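CRISPR-associated protein CasA/Cse1 (Thermus thermophilus, PDB 4AN8) is part of the type I-E Cascade ribonucleoprotein complex, which probably serves CRISPR-based adaptive immunity against invading viruses and plasmids. Local coordinates at residues R278-L292 with A309-T321. Numbering follows the deposited sequence. Where two conformers were deposited one is given.
Sequences RDPMVAQRLDAKGNL and AMLPRQGGKVAAT
A single antiparallel bridge between Gln-284 and Lys-317 joins the edge of a two-stranded hairpin to the loop that leads into helix 320-333. Its hydrogen-bonded character rests on two reciprocal backbone bonds: Gln-284 N to Lys-317 O, 2.8 Å, on a carbonyl lone pair, and Lys-317 N to Gln-284 O, 2.7 Å, arriving from above the carbonyl plane. Gln-284 O also receives a CA-H...O contact from Met-310 CA at 3.2 Å. The Gln-284 and Lys-317 side chains leave the bridge in the same direction and run alongside each other, with Gln-284 OE1 3.9 Å from Lys-317 CD.

Arg-278 bends at chi3 (55°) and turns its guanidinium edge to the loop. Arg-278 NH1 donates to Val-318 O over a short 2.5 Å, with N-H...O at 165°; the oxygen lies in the guanidinium plane, but NH1 approaches from above the carbonyl plane. The same nitrogen makes a more bent bond to Val-282 O, which is tilted from the guanidinium plane, so NH1 links the two segments. Water 1 joins Arg-278 NH2 to Val-318 O. Lys-317 CB sits over the centre of one face of the Arg-278 guanidinium, 3.7 Å above its plane.

At the helix start, Thr-321 N donates to Pro-280 O at 3.1 Å, and water 2 connects Ala-320 N with Asp-279 O; the type I turn 279-282 thus meets the first turn of the helix. Thr-321 CG2 packs against Pro-280 CB and Met-281 CG. At the other end, water 3 bridges Leu-286 N to Ala-309 O and Gln-314 O, while the Leu-286 side chain lies against Gly-315.

Strand 292-294 pairs with 284-286 within the hairpin, and Arg-285 forms a salt bridge with Asp-306. Strand 191-195 lies against the start of helix 320-333, where the Thr-321 hydroxyl hydrogen-bonds Phe-192 O; helix 241-245 packs on Pro-280, and helix 372-403 meets Leu-311 and Arg-313.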
ATOM      1  N   ARG A 278      -6.800  -5.614  12.768  1.00 25.46           N
ATOM      2  CA  ARG A 278      -6.520  -5.457  11.348  1.00 25.46           C
ATOM      3  C   ARG A 278      -6.143  -4.008  11.111  1.00 25.46           C
ATOM      4  O   ARG A 278      -6.841  -3.099  11.538  1.00 25.46           O
ATOM      5  CB  ARG A 278      -7.751  -5.815  10.502  1.00 38.83           C
ATOM      6  CG  ARG A 278      -7.602  -5.519   9.009  1.00 38.83           C
ATOM      7  CD  ARG A 278      -8.774  -6.085   8.186  1.00 38.83           C
ATOM      8  NE  ARG A 278     -10.072  -5.614   8.677  1.00 38.83           N
ATOM      9  CZ  ARG A 278     -10.860  -4.782   8.008  1.00 38.83           C
ATOM     10  NH1 ARG A 278     -10.488  -4.354   6.813  1.00 38.83           N
ATOM     11  NH2 ARG A 278     -12.018  -4.391   8.517  1.00 38.83           N
ATOM     12  N   ASP A 279      -5.021  -3.792  10.449  1.00 24.57           N
ATOM     13  CA  ASP A 279      -4.585  -2.437  10.131  1.00 24.57           C
ATOM     14  C   ASP A 279      -5.658  -1.737   9.269  1.00 24.57           C
ATOM     15  O   ASP A 279      -6.233  -2.332   8.365  1.00 24.57           O
ATOM     16  CB  ASP A 279      -3.219  -2.487   9.428  1.00 21.76           C
ATOM     17  CG  ASP A 279      -2.625  -1.118   9.206  1.00 21.76           C
ATOM     18  OD1 ASP A 279      -3.172  -0.398   8.346  1.00 21.76           O
ATOM     19  OD2 ASP A 279      -1.600  -0.774   9.852  1.00 21.76           O
ATOM     20  N   PRO A 280      -5.957  -0.471   9.580  1.00 18.55           N
ATOM     21  CA  PRO A 280      -6.973   0.290   8.835  1.00 18.55           C
ATOM     22  C   PRO A 280      -6.703   0.333   7.327  1.00 18.55           C
ATOM     23  O   PRO A 280      -7.645   0.469   6.559  1.00 18.55           O
ATOM     24  CB  PRO A 280      -6.830   1.704   9.406  1.00 19.75           C
ATOM     25  CG  PRO A 280      -6.337   1.486  10.813  1.00 19.75           C
ATOM     26  CD  PRO A 280      -5.424   0.274  10.735  1.00 19.75           C
ATOM     27  N   MET A 281      -5.449   0.240   6.896  1.00 15.47           N
ATOM     28  CA  MET A 281      -5.178   0.366   5.468  1.00 15.77           C
ATOM     29  C   MET A 281      -5.260  -0.965   4.728  1.00 15.24           C
ATOM     30  O   MET A 281      -5.067  -1.033   3.505  1.00 16.11           O
ATOM     31  CB  MET A 281      -3.838   1.044   5.238  1.00 21.12           C
ATOM     32  CG  MET A 281      -3.872   2.537   5.587  1.00 21.12           C
ATOM     33  SD  MET A 281      -2.210   3.254   5.543  1.00 21.12           S
ATOM     34  CE  MET A 281      -2.566   4.944   6.071  1.00 21.12           C
ATOM     35  N   VAL A 282      -5.564  -2.027   5.470  1.00 18.33           N
ATOM     36  CA  VAL A 282      -5.473  -3.364   4.925  1.00 17.96           C
ATOM     37  C   VAL A 282      -6.851  -3.951   4.694  1.00 18.88           C
ATOM     38  O   VAL A 282      -7.726  -3.823   5.539  1.00 19.65           O
ATOM     39  CB  VAL A 282      -4.673  -4.274   5.888  1.00 17.25           C
ATOM     40  CG1 VAL A 282      -4.785  -5.731   5.480  1.00 17.25           C
ATOM     41  CG2 VAL A 282      -3.224  -3.806   5.969  1.00 17.25           C
ATOM     42  N   ALA A 283      -7.044  -4.595   3.544  1.00 16.12           N
ATOM     43  CA  ALA A 283      -8.297  -5.248   3.191  1.00 16.79           C
ATOM     44  C   ALA A 283      -8.148  -6.774   3.173  1.00 17.20           C
ATOM     45  O   ALA A 283      -7.045  -7.306   3.105  1.00 17.27           O
ATOM     46  CB  ALA A 283      -8.758  -4.771   1.870  1.00 16.40           C
ATOM     47  N   GLN A 284      -9.260  -7.492   3.238  1.00 25.26           N
ATOM     48  CA  GLN A 284      -9.177  -8.946   3.262  1.00 24.47           C
ATOM     49  C   GLN A 284     -10.184  -9.579   2.314  1.00 23.76           C
ATOM     50  O   GLN A 284     -11.180  -8.947   1.922  1.00 25.42           O
ATOM     51  CB  GLN A 284      -9.341  -9.486   4.685  1.00 39.07           C
ATOM     52  CG  GLN A 284      -8.106  -9.299   5.567  1.00 39.07           C
ATOM     53  CD  GLN A 284      -8.314  -9.810   6.990  1.00 39.07           C
ATOM     54  OE1 GLN A 284      -9.383  -9.636   7.573  1.00 39.07           O
ATOM     55  NE2 GLN A 284      -7.291 -10.462   7.547  1.00 39.07           N
ATOM     56  N   ARG A 285      -9.893 -10.825   1.953  1.00 25.36           N
ATOM     57  CA  ARG A 285     -10.705 -11.599   1.032  0.50 25.36           C
ATOM     58  C   ARG A 285     -10.705 -13.064   1.500  1.00 25.36           C
ATOM     59  O   ARG A 285      -9.835 -13.472   2.292  1.00 25.36           O
ATOM     60  CB  ARG A 285     -10.094 -11.469  -0.365  0.50 35.55           C
ATOM     61  CG  ARG A 285     -10.755 -12.282  -1.429  0.50 35.55           C
ATOM     62  CD  ARG A 285      -9.768 -12.762  -2.495  0.50 35.55           C
ATOM     63  NE  ARG A 285     -10.422 -13.717  -3.386  0.50 35.55           N
ATOM     64  CZ  ARG A 285     -10.569 -13.552  -4.695  0.50 35.55           C
ATOM     65  NH1 ARG A 285     -10.078 -12.476  -5.299  0.50 35.55           N
ATOM     66  NH2 ARG A 285     -11.200 -14.476  -5.403  0.50 35.55           N
ATOM     67  N   LEU A 286     -11.641 -13.864   1.015  1.00 35.99           N
ATOM     68  CA  LEU A 286     -11.609 -15.302   1.310  1.00 35.99           C
ATOM     69  C   LEU A 286     -10.854 -16.055   0.217  1.00 35.99           C
ATOM     70  O   LEU A 286     -10.940 -15.695  -0.952  1.00 35.99           O
ATOM     71  CB  LEU A 286     -13.023 -15.872   1.423  1.00 37.30           C
ATOM     72  CG  LEU A 286     -13.859 -15.385   2.618  1.00 37.30           C
ATOM     73  CD1 LEU A 286     -15.192 -16.098   2.669  1.00 37.30           C
ATOM     74  CD2 LEU A 286     -13.090 -15.576   3.920  1.00 37.30           C
ATOM     75  N   ASP A 287     -10.108 -17.090   0.586  1.00 44.86           N
ATOM     76  CA  ASP A 287      -9.568 -17.992  -0.430  1.00 44.86           C
ATOM     77  C   ASP A 287     -10.622 -19.055  -0.757  1.00 44.86           C
ATOM     78  O   ASP A 287     -11.745 -19.006  -0.240  1.00 44.86           O
ATOM     79  CB  ASP A 287      -8.248 -18.639   0.009  1.00 70.20           C
ATOM     80  CG  ASP A 287      -8.429 -19.649   1.124  1.00 70.20           C
ATOM     81  OD1 ASP A 287      -9.587 -20.034   1.399  1.00 70.20           O
ATOM     82  OD2 ASP A 287      -7.409 -20.064   1.720  1.00 70.20           O
ATOM     83  N   ALA A 288     -10.264 -20.011  -1.607  1.00 67.30           N
ATOM     84  CA  ALA A 288     -11.213 -21.045  -1.996  1.00 67.30           C
ATOM     85  C   ALA A 288     -11.670 -21.897  -0.806  1.00 67.30           C
ATOM     86  O   ALA A 288     -12.765 -22.449  -0.830  1.00 67.30           O
ATOM     87  CB  ALA A 288     -10.649 -21.910  -3.114  1.00 50.41           C
ATOM     88  N   LYS A 289     -10.857 -21.998   0.243  1.00 51.62           N
ATOM     89  CA  LYS A 289     -11.292 -22.731   1.384  1.00 51.62           C
ATOM     90  C   LYS A 289     -11.955 -21.904   2.487  1.00 51.62           C
ATOM     91  O   LYS A 289     -12.151 -22.386   3.574  1.00 51.62           O
ATOM     92  CB  LYS A 289     -10.134 -23.505   1.977  1.00140.32           C
ATOM     93  CG  LYS A 289     -10.546 -24.360   3.148  1.00140.32           C
ATOM     94  CD  LYS A 289      -9.414 -25.155   3.696  1.00140.32           C
ATOM     95  CE  LYS A 289      -9.847 -25.992   4.892  1.00140.32           C
ATOM     96  NZ  LYS A 289      -8.713 -26.761   5.410  1.00140.32           N
ATOM     97  N   GLY A 290     -12.290 -20.645   2.214  1.00 52.58           N
ATOM     98  CA  GLY A 290     -12.846 -19.802   3.259  1.00 52.58           C
ATOM     99  C   GLY A 290     -11.862 -19.367   4.343  1.00 52.58           C
ATOM    100  O   GLY A 290     -12.254 -19.066   5.473  1.00 52.58           O
ATOM    101  N   ASN A 291     -10.574 -19.333   4.016  1.00 57.52           N
ATOM    102  CA  ASN A 291      -9.602 -18.671   4.890  1.00 57.52           C
ATOM    103  C   ASN A 291      -9.494 -17.191   4.528  1.00 57.52           C
ATOM    104  O   ASN A 291      -9.519 -16.852   3.348  1.00 57.52           O
ATOM    105  CB  ASN A 291      -8.226 -19.326   4.762  1.00 70.15           C
ATOM    106  CG  ASN A 291      -8.195 -20.730   5.323  1.00 70.15           C
ATOM    107  OD1 ASN A 291      -8.001 -21.698   4.586  1.00 70.15           O
ATOM    108  ND2 ASN A 291      -8.391 -20.850   6.634  1.00 70.15           N
ATOM    109  N   LEU A 292      -9.392 -16.318   5.530  1.00 40.43           N
ATOM    110  CA  LEU A 292      -9.176 -14.887   5.278  1.00 40.43           C
ATOM    111  C   LEU A 292      -7.724 -14.569   4.934  1.00 40.43           C
ATOM    112  O   LEU A 292      -6.800 -14.918   5.668  1.00 40.43           O
ATOM    113  CB  LEU A 292      -9.633 -14.021   6.457  1.00 43.22           C
ATOM    114  CG  LEU A 292     -11.143 -13.776   6.553  1.00 43.22           C
ATOM    115  CD1 LEU A 292     -11.499 -13.171   7.898  1.00 43.22           C
ATOM    116  CD2 LEU A 292     -11.624 -12.894   5.426  1.00 43.22           C
ATOM    117  N   ALA A 309     -14.032  -9.129  -4.207  1.00 23.18           N
ATOM    118  CA  ALA A 309     -13.745 -10.116  -3.185  1.00 23.18           C
ATOM    119  C   ALA A 309     -13.435  -9.491  -1.811  1.00 23.18           C
ATOM    120  O   ALA A 309     -13.520 -10.178  -0.798  1.00 23.18           O
ATOM    121  CB  ALA A 309     -12.609 -11.036  -3.620  1.00 18.37           C
ATOM    122  N   MET A 310     -13.091  -8.212  -1.767  1.00 29.45           N
ATOM    123  CA  MET A 310     -12.825  -7.579  -0.477  1.00 29.45           C
ATOM    124  C   MET A 310     -14.135  -7.179   0.243  1.00 29.45           C
ATOM    125  O   MET A 310     -14.141  -6.955   1.451  1.00 29.45           O
ATOM    126  CB  MET A 310     -11.904  -6.368  -0.648  1.00 27.20           C
ATOM    127  CG  MET A 310     -12.580  -5.192  -1.291  1.00 27.20           C
ATOM    128  SD  MET A 310     -11.424  -3.899  -1.765  1.00 27.20           S
ATOM    129  CE  MET A 310     -12.503  -2.703  -2.541  1.00 27.20           C
ATOM    130  N   LEU A 311     -15.221  -7.090  -0.525  1.00 28.64           N
ATOM    131  CA  LEU A 311     -16.580  -6.825  -0.024  1.00 28.64           C
ATOM    132  C   LEU A 311     -17.130  -7.888   0.939  1.00 28.64           C
ATOM    133  O   LEU A 311     -16.947  -9.100   0.730  1.00 28.64           O
ATOM    134  CB  LEU A 311     -17.540  -6.719  -1.203  1.00 35.85           C
ATOM    135  CG  LEU A 311     -17.642  -5.407  -1.977  1.00 35.85           C
ATOM    136  CD1 LEU A 311     -16.369  -4.601  -1.916  1.00 35.85           C
ATOM    137  CD2 LEU A 311     -18.024  -5.699  -3.410  1.00 35.85           C
ATOM    138  N   PRO A 312     -17.798  -7.438   2.011  1.00 34.56           N
ATOM    139  CA  PRO A 312     -18.434  -8.376   2.957  1.00 34.56           C
ATOM    140  C   PRO A 312     -19.375  -9.369   2.255  1.00 34.56           C
ATOM    141  O   PRO A 312     -19.342 -10.564   2.561  1.00 34.56           O
ATOM    142  CB  PRO A 312     -19.223  -7.451   3.898  1.00 32.66           C
ATOM    143  CG  PRO A 312     -18.473  -6.140   3.858  1.00 32.66           C
ATOM    144  CD  PRO A 312     -17.913  -6.030   2.441  1.00 32.66           C
ATOM    145  N   ARG A 313     -20.196  -8.879   1.330  1.00 32.01           N
ATOM    146  CA  ARG A 313     -21.114  -9.742   0.586  1.00 32.01           C
ATOM    147  C   ARG A 313     -20.389 -10.942  -0.045  1.00 32.01           C
ATOM    148  O   ARG A 313     -21.024 -11.942  -0.399  1.00 32.01           O
ATOM    149  CB  ARG A 313     -21.850  -8.955  -0.500  1.00 64.96           C
ATOM    150  CG  ARG A 313     -21.023  -8.766  -1.763  1.00 64.96           C
ATOM    151  CD  ARG A 313     -21.743  -7.900  -2.772  1.00 64.96           C
ATOM    152  NE  ARG A 313     -22.417  -6.788  -2.114  1.00 64.96           N
ATOM    153  CZ  ARG A 313     -23.732  -6.623  -2.104  1.00 64.96           C
ATOM    154  NH1 ARG A 313     -24.513  -7.490  -2.737  1.00 64.96           N
ATOM    155  NH2 ARG A 313     -24.266  -5.584  -1.472  1.00 64.96           N
ATOM    156  N   GLN A 314     -19.069 -10.845  -0.198  1.00 26.69           N
ATOM    157  CA  GLN A 314     -18.303 -11.946  -0.778  1.00 26.69           C
ATOM    158  C   GLN A 314     -17.448 -12.621   0.268  1.00 26.69           C
ATOM    159  O   GLN A 314     -16.592 -13.441  -0.049  1.00 26.69           O
ATOM    160  CB  GLN A 314     -17.444 -11.468  -1.941  1.00 82.20           C
ATOM    161  CG  GLN A 314     -18.245 -11.074  -3.171  1.00 82.20           C
ATOM    162  CD  GLN A 314     -17.456 -11.302  -4.451  1.00 82.20           C
ATOM    163  OE1 GLN A 314     -16.254 -11.595  -4.412  1.00 82.20           O
ATOM    164  NE2 GLN A 314     -18.126 -11.171  -5.593  1.00 82.20           N
ATOM    165  N   GLY A 315     -17.683 -12.281   1.525  1.00 33.42           N
ATOM    166  CA  GLY A 315     -16.901 -12.857   2.596  1.00 33.42           C
ATOM    167  C   GLY A 315     -15.680 -12.031   2.932  1.00 33.42           C
ATOM    168  O   GLY A 315     -14.916 -12.406   3.808  1.00 33.42           O
ATOM    169  N   GLY A 316     -15.489 -10.909   2.246  1.00 33.97           N
ATOM    170  CA  GLY A 316     -14.255 -10.147   2.411  1.00 33.97           C
ATOM    171  C   GLY A 316     -14.329  -9.049   3.464  1.00 33.97           C
ATOM    172  O   GLY A 316     -15.332  -8.921   4.162  1.00 33.97           O
ATOM    173  N   LYS A 317     -13.256  -8.267   3.591  1.00 28.62           N
ATOM    174  CA  LYS A 317     -13.304  -7.032   4.384  1.00 28.62           C
ATOM    175  C   LYS A 317     -12.648  -5.830   3.704  1.00 28.62           C
ATOM    176  O   LYS A 317     -11.494  -5.878   3.311  1.00 28.62           O
ATOM    177  CB  LYS A 317     -12.707  -7.248   5.767  1.00 50.96           C
ATOM    178  CG  LYS A 317     -13.719  -7.697   6.768  1.00 50.96           C
ATOM    179  CD  LYS A 317     -13.079  -8.580   7.795  1.00 50.96           C
ATOM    180  CE  LYS A 317     -14.131  -9.283   8.621  1.00 50.96           C
ATOM    181  NZ  LYS A 317     -13.508 -10.373   9.409  1.00 50.96           N
ATOM    182  N   VAL A 318     -13.407  -4.752   3.587  1.00 21.66           N
ATOM    183  CA  VAL A 318     -12.914  -3.501   3.042  1.00 21.66           C
ATOM    184  C   VAL A 318     -11.905  -2.873   4.009  1.00 21.66           C
ATOM    185  O   VAL A 318     -11.980  -3.059   5.225  1.00 21.66           O
ATOM    186  CB  VAL A 318     -14.083  -2.550   2.806  1.00 29.20           C
ATOM    187  CG1 VAL A 318     -13.624  -1.280   2.135  1.00 29.20           C
ATOM    188  CG2 VAL A 318     -15.134  -3.234   1.948  1.00 29.20           C
ATOM    189  N   ALA A 319     -10.921  -2.167   3.482  1.00 18.30           N
ATOM    190  CA  ALA A 319     -10.014  -1.438   4.361  1.00 18.30           C
ATOM    191  C   ALA A 319     -10.831  -0.356   5.074  1.00 18.30           C
ATOM    192  O   ALA A 319     -11.683   0.299   4.438  1.00 18.30           O
ATOM    193  CB  ALA A 319      -8.878  -0.803   3.546  1.00  6.21           C
ATOM    194  N   ALA A 320     -10.565  -0.170   6.373  1.00 23.65           N
ATOM    195  CA  ALA A 320     -11.247   0.853   7.179  1.00 23.65           C
ATOM    196  C   ALA A 320     -11.057   2.277   6.623  1.00 23.65           C
ATOM    197  O   ALA A 320     -12.011   3.070   6.593  1.00 23.65           O
ATOM    198  CB  ALA A 320     -10.815   0.773   8.685  1.00 12.77           C
ATOM    199  N   THR A 321      -9.842   2.597   6.168  1.00 22.42           N
ATOM    200  CA  THR A 321      -9.613   3.895   5.530  1.00 22.42           C
ATOM    201  C   THR A 321     -10.553   4.111   4.359  1.00 22.42           C
ATOM    202  O   THR A 321     -11.056   5.211   4.157  1.00 22.42           O
ATOM    203  CB  THR A 321      -8.141   4.101   5.053  1.00 18.86           C
ATOM    204  OG1 THR A 321      -7.765   3.066   4.110  1.00 18.86           O
ATOM    205  CG2 THR A 321      -7.162   4.121   6.266  1.00 18.86           C
TER
HETATM  206  O   HOH W   1     -13.533  -2.091   7.002  1.00 51.38           O
HETATM  207  O   HOH W   2      -8.983  -2.226   7.786  1.00 38.71           O
HETATM  208  O   HOH W   3     -13.884 -12.999  -0.271  1.00 54.65           O